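Local coordinates for SusD homolog (Bacteroides thetaiotaomicron VPI-5482, PDB 3IHV), which probably binds glycans at the outer membrane of a gut bacterium, as a SusD-family partner in sugar capture and uptake, at residues 306-311 with 323-328; 394-399 with 427-432; 457-462 with 473-478. All blocks are in the same frame, centred on the assembly; numbering follows the deposited sequence.

Interaction 1. Residues 306-311 with 323-328; sequences HTFVLD and LSIANY
Ile325 reaches across to helix 306-313 and lays its CD1 methyl against two neighbouring side chains there, Phe308 and Val309. All of the contact is apolar, and no hydrogen bond joins the two segments. The closer of the two touches is methyl to methyl, Val309 CG2 to Ile325 CD1 at 3.9 Å. The same methyl also lies against the CD2-CE2 side of the phenyl ring, Phe308 CE2 being 4.2 Å from Ile325 CD1. The isoleucine can do this because CG1 stands opposite its own carbonyl carbon (chi1 -58°) and the chain then runs straight on (chi2 174°), which carries CD1 out toward the helix. That length is needed: the nearest alpha carbons, Val309 CA and Ile325 CA, are 8.1 Å apart.

The polar groups are bonded within their own segment or to other parts of the chain, not across the contact. Helix 306-313 is held by its own backbone bonds, with Leu310 N to His306 O at 2.9 Å. On the other segment Ser324 OG bonds back to Arg320 O, while Ala326 pairs through its backbone with Thr367 in the neighbouring strand.

Phe308 and Val309 have other neighbours too: Phe308 meets the ring of Trp312 and packs on Ser460 and Tyr461 of helix 448-463, and the CB of Val309 lies over one face of the His306 ring.

Ile325 is the residue at which helix 320-324 gives way to strand 325-330, the central strand of a small three-stranded antiparallel sheet. The arrangement is plain helix-on-sheet packing, in which the first residue of that strand plugs onto a short helix within the SusD-family part of the chain.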
loop_
_atom_site.group_PDB
_atom_site.type_symbol
_atom_site.label_atom_id
_atom_site.label_comp_id
_atom_site.label_asym_id
_atom_site.label_seq_id
_atom_site.Cartn_x
_atom_site.Cartn_y
_atom_site.Cartn_z
ATOM N N HIS A 306 14.506 1.344 -14.820
ATOM C CA HIS A 306 14.332 1.888 -16.174
ATOM C C HIS A 306 13.695 0.941 -17.197
ATOM O O HIS A 306 12.995 1.389 -18.102
ATOM C CB HIS A 306 15.589 2.514 -16.749
ATOM C CG HIS A 306 15.272 3.512 -17.808
ATOM N ND1 HIS A 306 14.606 4.683 -17.520
ATOM C CD2 HIS A 306 15.442 3.484 -19.150
ATOM C CE1 HIS A 306 14.439 5.365 -18.643
ATOM N NE2 HIS A 306 14.940 4.660 -19.645
ATOM N N THR A 307 13.914 -0.364 -17.045
ATOM C CA THR A 307 13.272 -1.318 -17.932
ATOM C C THR A 307 11.726 -1.249 -17.850
ATOM O O THR A 307 11.033 -1.498 -18.846
ATOM C CB THR A 307 13.802 -2.696 -17.697
ATOM O OG1 THR A 307 13.890 -2.937 -16.297
ATOM C CG2 THR A 307 15.253 -2.841 -18.322
ATOM N N PHE A 308 11.187 -0.907 -16.684
ATOM C CA PHE A 308 9.753 -0.675 -16.537
ATOM C C PHE A 308 9.339 0.510 -17.411
ATOM O O PHE A 308 8.333 0.443 -18.156
ATOM C CB PHE A 308 9.413 -0.450 -15.058
ATOM C CG PHE A 308 7.950 -0.156 -14.784
ATOM C CD1 PHE A 308 6.956 -0.987 -15.263
ATOM C CD2 PHE A 308 7.570 0.923 -13.968
ATOM C CE1 PHE A 308 5.641 -0.742 -14.972
ATOM C CE2 PHE A 308 6.249 1.158 -13.693
ATOM C CZ PHE A 308 5.296 0.333 -14.204
ATOM N N VAL A 309 10.110 1.599 -17.308
ATOM C CA VAL A 309 9.903 2.767 -18.151
ATOM C C VAL A 309 9.910 2.378 -19.624
ATOM O O VAL A 309 9.008 2.793 -20.378
ATOM C CB VAL A 309 10.944 3.891 -17.922
ATOM C CG1 VAL A 309 10.751 5.036 -18.965
ATOM C CG2 VAL A 309 10.917 4.400 -16.491
ATOM N N LEU A 310 10.920 1.614 -20.051
ATOM C CA LEU A 310 10.995 1.228 -21.463
ATOM C C LEU A 310 9.754 0.431 -21.903
ATOM O O LEU A 310 9.209 0.699 -22.992
ATOM C CB LEU A 310 12.300 0.489 -21.755
ATOM C CG LEU A 310 13.574 1.307 -21.527
ATOM C CD1 LEU A 310 14.828 0.422 -21.734
ATOM C CD2 LEU A 310 13.679 2.567 -22.403
ATOM N N ASP A 311 9.320 -0.543 -21.092
ATOM C CA ASP A 311 8.128 -1.339 -21.433
ATOM C C ASP A 311 6.931 -0.429 -21.577
ATOM O O ASP A 311 6.216 -0.480 -22.567
ATOM C CB ASP A 311 7.777 -2.377 -20.381
ATOM C CG ASP A 311 8.727 -3.529 -20.366
ATOM O OD1 ASP A 311 9.485 -3.683 -21.352
ATOM O OD2 ASP A 311 8.739 -4.243 -19.340
ATOM N N LEU A 323 1.870 10.407 -15.652
ATOM C CA LEU A 323 1.301 10.773 -14.370
ATOM C C LEU A 323 1.910 9.994 -13.234
ATOM O O LEU A 323 1.832 10.456 -12.095
ATOM C CB LEU A 323 -0.212 10.590 -14.356
ATOM C CG LEU A 323 -0.955 11.599 -15.202
ATOM C CD1 LEU A 323 -2.432 11.203 -15.420
ATOM C CD2 LEU A 323 -0.884 12.999 -14.531
ATOM N N SER A 324 2.540 8.853 -13.551
ATOM C CA SER A 324 3.124 7.966 -12.564
ATOM C C SER A 324 4.627 8.081 -12.332
ATOM O O SER A 324 5.108 7.878 -11.197
ATOM C CB SER A 324 2.816 6.514 -12.972
ATOM O OG SER A 324 1.413 6.271 -12.979
ATOM N N ILE A 325 5.352 8.482 -13.382
ATOM C CA ILE A 325 6.825 8.498 -13.386
ATOM C C ILE A 325 7.350 9.874 -13.769
ATOM O O ILE A 325 6.911 10.441 -14.779
ATOM C CB ILE A 325 7.392 7.464 -14.375
ATOM C CG1 ILE A 325 6.899 6.052 -14.049
ATOM C CG2 ILE A 325 8.928 7.475 -14.409
ATOM C CD1 ILE A 325 7.299 4.954 -15.076
ATOM N N ALA A 326 8.259 10.399 -12.936
ATOM C CA ALA A 326 8.863 11.694 -13.122
ATOM C C ALA A 326 10.259 11.545 -13.697
ATOM O O ALA A 326 11.128 10.967 -13.063
ATOM C CB ALA A 326 8.967 12.474 -11.793
ATOM N N ASN A 327 10.463 12.082 -14.885
ATOM C CA ASN A 327 11.790 12.101 -15.507
ATOM C C ASN A 327 12.472 13.435 -15.230
ATOM O O ASN A 327 13.456 13.784 -15.894
ATOM C CB ASN A 327 11.673 11.849 -17.015
ATOM C CG ASN A 327 10.958 12.969 -17.763
ATOM O OD1 ASN A 327 10.385 13.894 -17.169
ATOM N ND2 ASN A 327 11.010 12.907 -19.097
ATOM N N TYR A 328 12.002 14.122 -14.189
ATOM C CA TYR A 328 12.421 15.484 -13.883
ATOM C C TYR A 328 12.572 15.648 -12.402
ATOM O O TYR A 328 12.086 14.829 -11.638
ATOM C CB TYR A 328 11.314 16.460 -14.345
ATOM C CG TYR A 328 9.952 16.200 -13.719
ATOM C CD1 TYR A 328 9.612 16.745 -12.474
ATOM C CD2 TYR A 328 9.014 15.381 -14.345
ATOM C CE1 TYR A 328 8.382 16.518 -11.890
ATOM C CE2 TYR A 328 7.779 15.126 -13.759
ATOM C CZ TYR A 328 7.457 15.719 -12.531
ATOM O OH TYR A 328 6.238 15.463 -11.921
#

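Interaction 2. Residues 394-399 with 427-432; sequences FLRYAD and RRRGYG
This is a buried meeting of two arginines, Arg396 and Arg429, where the strand 392-396 turns into helix 397-412 and the following helix 417-430 ends. These are two consecutive helices of the largely helical SusD-family fold, a family grouped with the TPR clan, and the contact joins the start of the first to the end of the second. Arg396 sits at the N-cap position; beyond Arg429, Gly432 is the C-prime residue of a Schellman motif, with Gly432 N bonded to Arg429 O at 3.0 Å.

The guanidinium groups come within 3.6 Å of each other, Arg396 NH1 to Arg429 NH2, with their planes 53° apart, so they do not stack. Carboxylates hold them together: Glu258 takes a salt bridge from NH1 of each arginine, and Glu462 OE2 binds Arg396 NH1 and Arg429 NH2. Glu466 takes Arg396 NH2 as well. With so many acids around, the charges are probably well balanced, and NH1 and NH2 of both arginines are hydrogen-bonded.

Arg429 gets there by bending twice, at chi2 (-87°) and chi3 (-68°), whereas Arg396 bends at chi3 alone. Tyr242 and Leu245 of helix 242-250 pack against both. Besides the other arginine, Arg429 NH2 touches one more group across the contact, the methyl CB of Ala398, at 3.9 Å.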
loop_
_atom_site.group_PDB
_atom_site.type_symbol
_atom_site.label_atom_id
_atom_site.label_comp_id
_atom_site.label_asym_id
_atom_site.label_seq_id
_atom_site.Cartn_x
_atom_site.Cartn_y
_atom_site.Cartn_z
ATOM N N PHE A 394 -4.055 3.040 0.368
ATOM C CA PHE A 394 -3.782 1.631 0.593
ATOM C C PHE A 394 -4.617 0.741 -0.361
ATOM O O PHE A 394 -4.168 -0.348 -0.798
ATOM C CB PHE A 394 -4.048 1.279 2.069
ATOM C CG PHE A 394 -3.817 -0.184 2.409
ATOM C CD1 PHE A 394 -2.535 -0.701 2.472
ATOM C CD2 PHE A 394 -4.880 -0.995 2.755
ATOM C CE1 PHE A 394 -2.320 -2.040 2.805
ATOM C CE2 PHE A 394 -4.688 -2.328 3.094
ATOM C CZ PHE A 394 -3.399 -2.854 3.133
ATOM N N LEU A 395 -5.863 1.149 -0.640
ATOM C CA LEU A 395 -6.751 0.387 -1.513
ATOM C C LEU A 395 -7.695 1.304 -2.292
ATOM O O LEU A 395 -8.464 2.096 -1.687
ATOM C CB LEU A 395 -7.617 -0.610 -0.708
ATOM C CG LEU A 395 -8.401 -1.623 -1.571
ATOM C CD1 LEU A 395 -7.438 -2.500 -2.365
ATOM C CD2 LEU A 395 -9.365 -2.449 -0.696
ATOM N N ARG A 396 -7.613 1.230 -3.619
ATOM C CA ARG A 396 -8.458 1.969 -4.540
ATOM C C ARG A 396 -9.374 0.986 -5.277
ATOM O O ARG A 396 -9.018 -0.159 -5.490
ATOM C CB ARG A 396 -7.616 2.692 -5.613
ATOM C CG ARG A 396 -6.711 3.732 -5.041
ATOM C CD ARG A 396 -6.170 4.697 -6.066
ATOM N NE ARG A 396 -5.076 4.200 -6.882
ATOM C CZ ARG A 396 -5.163 3.797 -8.161
ATOM N NH1 ARG A 396 -6.327 3.755 -8.826
ATOM N NH2 ARG A 396 -4.053 3.472 -8.798
ATOM N N TYR A 397 -10.520 1.437 -5.738
ATOM C CA TYR A 397 -11.404 0.540 -6.487
ATOM C C TYR A 397 -10.755 -0.054 -7.726
ATOM O O TYR A 397 -11.091 -1.182 -8.103
ATOM C CB TYR A 397 -12.644 1.316 -6.861
ATOM C CG TYR A 397 -13.775 0.579 -7.499
ATOM C CD1 TYR A 397 -14.577 -0.273 -6.765
ATOM C CD2 TYR A 397 -14.109 0.804 -8.821
ATOM C CE1 TYR A 397 -15.658 -0.909 -7.334
ATOM C CE2 TYR A 397 -15.187 0.179 -9.395
ATOM C CZ TYR A 397 -15.974 -0.678 -8.634
ATOM O OH TYR A 397 -17.057 -1.274 -9.205
ATOM N N ALA A 398 -9.824 0.661 -8.382
ATOM C CA ALA A 398 -9.173 0.071 -9.565
ATOM C C ALA A 398 -8.442 -1.246 -9.223
ATOM O O ALA A 398 -8.400 -2.166 -10.010
ATOM C CB ALA A 398 -8.184 1.066 -10.213
ATOM N N ASP A 399 -7.821 -1.274 -8.056
ATOM C CA ASP A 399 -7.098 -2.464 -7.539
ATOM C C ASP A 399 -8.110 -3.595 -7.416
ATOM O O ASP A 399 -7.888 -4.744 -7.884
ATOM C CB ASP A 399 -6.483 -2.060 -6.191
ATOM C CG ASP A 399 -5.483 -3.064 -5.617
ATOM O OD1 ASP A 399 -5.446 -4.236 -6.031
ATOM O OD2 ASP A 399 -4.737 -2.650 -4.690
ATOM N N ARG A 427 -8.357 -0.053 -18.021
ATOM C CA ARG A 427 -7.586 0.358 -19.204
ATOM C C ARG A 427 -8.193 1.616 -19.861
ATOM O O ARG A 427 -7.477 2.538 -20.263
ATOM C CB ARG A 427 -7.611 -0.747 -20.263
ATOM C CG ARG A 427 -7.125 -2.135 -19.873
ATOM C CD ARG A 427 -5.736 -2.369 -20.080
ATOM N NE ARG A 427 -5.295 -2.076 -21.459
ATOM C CZ ARG A 427 -4.042 -1.730 -21.736
ATOM N NH1 ARG A 427 -3.130 -1.700 -20.761
ATOM N NH2 ARG A 427 -3.694 -1.393 -22.970
ATOM N N ARG A 428 -9.514 1.658 -19.977
ATOM C CA ARG A 428 -10.154 2.808 -20.604
ATOM C C ARG A 428 -9.876 4.091 -19.826
ATOM O O ARG A 428 -9.557 5.132 -20.381
ATOM C CB ARG A 428 -11.659 2.540 -20.729
ATOM C CG ARG A 428 -11.931 1.453 -21.775
ATOM C CD ARG A 428 -13.355 0.978 -21.751
ATOM N NE ARG A 428 -13.596 -0.042 -22.746
ATOM C CZ ARG A 428 -14.796 -0.545 -23.040
ATOM N NH1 ARG A 428 -15.891 -0.128 -22.403
ATOM N NH2 ARG A 428 -14.912 -1.479 -23.984
ATOM N N ARG A 429 -10.032 4.027 -18.510
ATOM C CA ARG A 429 -9.764 5.211 -17.716
ATOM C C ARG A 429 -8.275 5.592 -17.893
ATOM O O ARG A 429 -7.945 6.790 -17.998
ATOM C CB ARG A 429 -10.137 4.949 -16.246
ATOM C CG ARG A 429 -10.203 6.167 -15.367
ATOM C CD ARG A 429 -8.865 6.545 -14.768
ATOM N NE ARG A 429 -8.402 5.572 -13.815
ATOM C CZ ARG A 429 -8.701 5.547 -12.520
ATOM N NH1 ARG A 429 -9.520 6.457 -11.976
ATOM N NH2 ARG A 429 -8.164 4.616 -11.753
ATOM N N GLY A 430 -7.407 4.580 -17.892
ATOM C CA GLY A 430 -5.955 4.776 -18.021
ATOM C C GLY A 430 -5.520 5.364 -19.348
ATOM O O GLY A 430 -4.432 5.950 -19.446
ATOM N N TYR A 431 -6.373 5.240 -20.371
ATOM C CA TYR A 431 -6.140 5.852 -21.680
ATOM C C TYR A 431 -6.930 7.145 -21.884
ATOM O O TYR A 431 -7.031 7.664 -23.011
ATOM C CB TYR A 431 -6.421 4.839 -22.782
ATOM C CG TYR A 431 -5.259 3.872 -23.004
ATOM C CD1 TYR A 431 -4.880 2.955 -22.037
ATOM C CD2 TYR A 431 -4.551 3.873 -24.211
ATOM C CE1 TYR A 431 -3.806 2.082 -22.243
ATOM C CE2 TYR A 431 -3.495 3.015 -24.419
ATOM C CZ TYR A 431 -3.128 2.121 -23.444
ATOM O OH TYR A 431 -2.084 1.252 -23.653
ATOM N N GLY A 432 -7.506 7.666 -20.802
ATOM C CA GLY A 432 -8.256 8.925 -20.864
ATOM C C GLY A 432 -9.650 8.800 -21.457
ATOM O O GLY A 432 -10.183 9.760 -22.019
#

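Interaction 3. Residues 457-462 with 473-478; sequences KERSYE and LIRWGI
The backbone of 457-462 is an uninterrupted piece of helix 448-463, while 473-478 finishes helix 469-475 in a Schellman motif, Gly477 taking positive phi and Ile478 N bonding back to Leu473 O at 2.9 Å. Arg459 carries the whole contact from its side. Its aliphatic CD lies at the edge of the indole, near the ring plane, 3.7 Å from Trp476 CZ2, with the guanidinium turned 88° from the ring, so this is CH packing on the rim and not a cation-pi stack. Farther out, NH2 of Arg475 sits over one face of the Arg459 guanidinium, 3.7 Å from Arg459 NE, with the two planes 82° apart. Arg475 arrives from the opposite direction on an extended chain, its CG wedged between its own backbone N and carbonyl carbon (chi1 70°). Trp476 NE1 lies 3.2 Å above the plane of the Arg475 guanidinium, toward its rim, with Glu406 as its polar partner.

Asp472 bridges the arginines, OD2 taking Arg459 NE and OD1 taking Arg475 NE; Asp399 receives Arg459 NH2 and Glu406 receives Arg475 NH2. With Arg459 cut back to an alanine, Asp472 and Asp399 would each probably lose a charged partner, and a gap would be likely to open beside the indole rim. Three carboxylates lie against the pair, so the charges of the two arginines are probably largely offset within the core.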
loop_
_atom_site.group_PDB
_atom_site.type_symbol
_atom_site.label_atom_id
_atom_site.label_comp_id
_atom_site.label_asym_id
_atom_site.label_seq_id
_atom_site.Cartn_x
_atom_site.Cartn_y
_atom_site.Cartn_z
ATOM N N LYS A 457 0.582 -7.495 -15.441
ATOM C CA LYS A 457 1.184 -6.292 -15.989
ATOM C C LYS A 457 0.333 -5.050 -15.693
ATOM O O LYS A 457 0.856 -3.963 -15.326
ATOM C CB LYS A 457 1.393 -6.444 -17.511
ATOM C CG LYS A 457 2.111 -5.274 -18.119
ATOM C CD LYS A 457 2.510 -5.541 -19.594
ATOM C CE LYS A 457 1.309 -5.563 -20.481
ATOM N NZ LYS A 457 1.742 -5.578 -21.894
ATOM N N GLU A 458 -0.982 -5.189 -15.847
ATOM C CA GLU A 458 -1.891 -4.048 -15.619
ATOM C C GLU A 458 -1.747 -3.507 -14.216
ATOM O O GLU A 458 -1.848 -2.305 -13.993
ATOM C CB GLU A 458 -3.341 -4.449 -15.904
ATOM C CG GLU A 458 -4.242 -3.279 -16.011
ATOM C CD GLU A 458 -3.923 -2.405 -17.221
ATOM O OE1 GLU A 458 -3.492 -2.962 -18.263
ATOM O OE2 GLU A 458 -4.098 -1.167 -17.122
ATOM N N ARG A 459 -1.522 -4.397 -13.245
ATOM C CA ARG A 459 -1.304 -3.973 -11.874
ATOM C C ARG A 459 -0.116 -3.032 -11.744
ATOM O O ARG A 459 -0.173 -2.060 -10.952
ATOM C CB ARG A 459 -1.174 -5.178 -10.927
ATOM C CG ARG A 459 -2.491 -5.966 -10.790
ATOM C CD ARG A 459 -2.372 -7.058 -9.743
ATOM N NE ARG A 459 -2.253 -6.521 -8.383
ATOM C CZ ARG A 459 -3.255 -5.986 -7.692
ATOM N NH1 ARG A 459 -4.499 -5.883 -8.196
ATOM N NH2 ARG A 459 -2.999 -5.485 -6.499
ATOM N N SER A 460 0.949 -3.280 -12.519
ATOM C CA SER A 460 2.077 -2.357 -12.518
ATOM C C SER A 460 1.682 -1.027 -13.128
ATOM O O SER A 460 1.995 0.021 -12.561
ATOM C CB SER A 460 3.307 -2.965 -13.201
ATOM O OG SER A 460 3.196 -3.011 -14.604
ATOM N N TYR A 461 0.968 -1.032 -14.259
ATOM C CA TYR A 461 0.547 0.220 -14.920
ATOM C C TYR A 461 -0.484 1.011 -14.127
ATOM O O TYR A 461 -0.469 2.256 -14.151
ATOM C CB TYR A 461 0.046 -0.044 -16.348
ATOM C CG TYR A 461 1.094 -0.622 -17.304
ATOM C CD1 TYR A 461 2.464 -0.452 -17.091
ATOM C CD2 TYR A 461 0.706 -1.208 -18.490
ATOM C CE1 TYR A 461 3.399 -0.921 -17.994
ATOM C CE2 TYR A 461 1.637 -1.655 -19.418
ATOM C CZ TYR A 461 2.978 -1.511 -19.162
ATOM O OH TYR A 461 3.892 -1.967 -20.084
ATOM N N GLU A 462 -1.333 0.305 -13.376
ATOM C CA GLU A 462 -2.361 0.998 -12.626
ATOM C C GLU A 462 -1.904 1.492 -11.262
ATOM O O GLU A 462 -2.250 2.616 -10.839
ATOM C CB GLU A 462 -3.582 0.083 -12.440
ATOM C CG GLU A 462 -4.727 0.751 -11.670
ATOM C CD GLU A 462 -5.274 2.024 -12.318
ATOM O OE1 GLU A 462 -5.108 2.237 -13.570
ATOM O OE2 GLU A 462 -5.837 2.858 -11.558
ATOM N N LEU A 473 4.198 -9.880 -6.311
ATOM C CA LEU A 473 5.203 -10.837 -6.797
ATOM C C LEU A 473 5.335 -12.039 -5.854
ATOM O O LEU A 473 5.399 -13.206 -6.283
ATOM C CB LEU A 473 6.563 -10.135 -6.995
ATOM C CG LEU A 473 6.650 -9.074 -8.103
ATOM C CD1 LEU A 473 8.034 -8.366 -8.095
ATOM C CD2 LEU A 473 6.352 -9.656 -9.492
ATOM N N ILE A 474 5.294 -11.750 -4.558
ATOM C CA ILE A 474 5.365 -12.777 -3.536
ATOM C C ILE A 474 4.148 -13.711 -3.592
ATOM O O ILE A 474 4.313 -14.920 -3.663
ATOM C CB ILE A 474 5.574 -12.167 -2.109
ATOM C CG1 ILE A 474 6.982 -11.585 -2.018
ATOM C CG2 ILE A 474 5.393 -13.255 -1.039
ATOM C CD1 ILE A 474 7.285 -10.752 -0.806
ATOM N N ARG A 475 2.925 -13.176 -3.609
ATOM C CA ARG A 475 1.768 -14.067 -3.635
ATOM C C ARG A 475 1.681 -14.859 -4.956
ATOM O O ARG A 475 1.118 -15.967 -5.004
ATOM C CB ARG A 475 0.486 -13.295 -3.327
ATOM C CG ARG A 475 0.044 -12.336 -4.429
ATOM C CD ARG A 475 -1.184 -11.538 -3.995
ATOM N NE ARG A 475 -1.575 -10.571 -5.021
ATOM C CZ ARG A 475 -2.374 -10.835 -6.044
ATOM N NH1 ARG A 475 -2.923 -12.013 -6.168
ATOM N NH2 ARG A 475 -2.656 -9.893 -6.917
ATOM N N TRP A 476 2.277 -14.302 -6.020
ATOM C CA TRP A 476 2.369 -15.010 -7.283
ATOM C C TRP A 476 3.473 -16.058 -7.312
ATOM O O TRP A 476 3.525 -16.826 -8.250
ATOM C CB TRP A 476 2.560 -14.046 -8.461
ATOM C CG TRP A 476 1.401 -13.081 -8.682
ATOM C CD1 TRP A 476 0.093 -13.324 -8.415
ATOM C CD2 TRP A 476 1.470 -11.736 -9.174
ATOM N NE1 TRP A 476 -0.661 -12.234 -8.719
ATOM C CE2 TRP A 476 0.161 -11.251 -9.224
ATOM C CE3 TRP A 476 2.503 -10.933 -9.656
ATOM C CZ2 TRP A 476 -0.142 -9.969 -9.641
ATOM C CZ3 TRP A 476 2.199 -9.639 -10.087
ATOM C CH2 TRP A 476 0.891 -9.174 -10.078
ATOM N N GLY A 477 4.363 -16.050 -6.313
ATOM C CA GLY A 477 5.445 -17.000 -6.192
ATOM C C GLY A 477 6.593 -16.709 -7.144
ATOM O O GLY A 477 7.385 -17.573 -7.438
ATOM N N ILE A 478 6.714 -15.458 -7.592
ATOM C CA ILE A 478 7.757 -15.101 -8.565
ATOM C C ILE A 478 8.713 -13.984 -8.119
ATOM O O ILE A 478 9.357 -13.373 -8.956
ATOM C CB ILE A 478 7.098 -14.744 -9.943
ATOM C CG1 ILE A 478 6.169 -13.513 -9.883
ATOM C CG2 ILE A 478 6.376 -15.961 -10.492
ATOM C CD1 ILE A 478 5.641 -13.053 -11.260
#

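In the fold
Following the chain from the N terminus, interaction 1 comes first and closes the link between helix 306-313 and the start of strand 325-330, with helix 320-324 in between. Interaction 2 spans 27 residues, mostly helix 397-412 and helix 417-430, and interaction 3 closes another short loop, of 10 residues, between helix 448-463 and helix 469-475. The three follow in series, so none crosses or encloses another. In space, helix 448-463 is the common element: its Tyr461 OH lies beside Asp311 O of interaction 1, while its Glu458 forms a salt bridge to Arg427 and its Glu462 packs on Ala398 CB, both of interaction 2. Interactions 1 and 2 do not touch, their nearest atoms being about 7 Å apart.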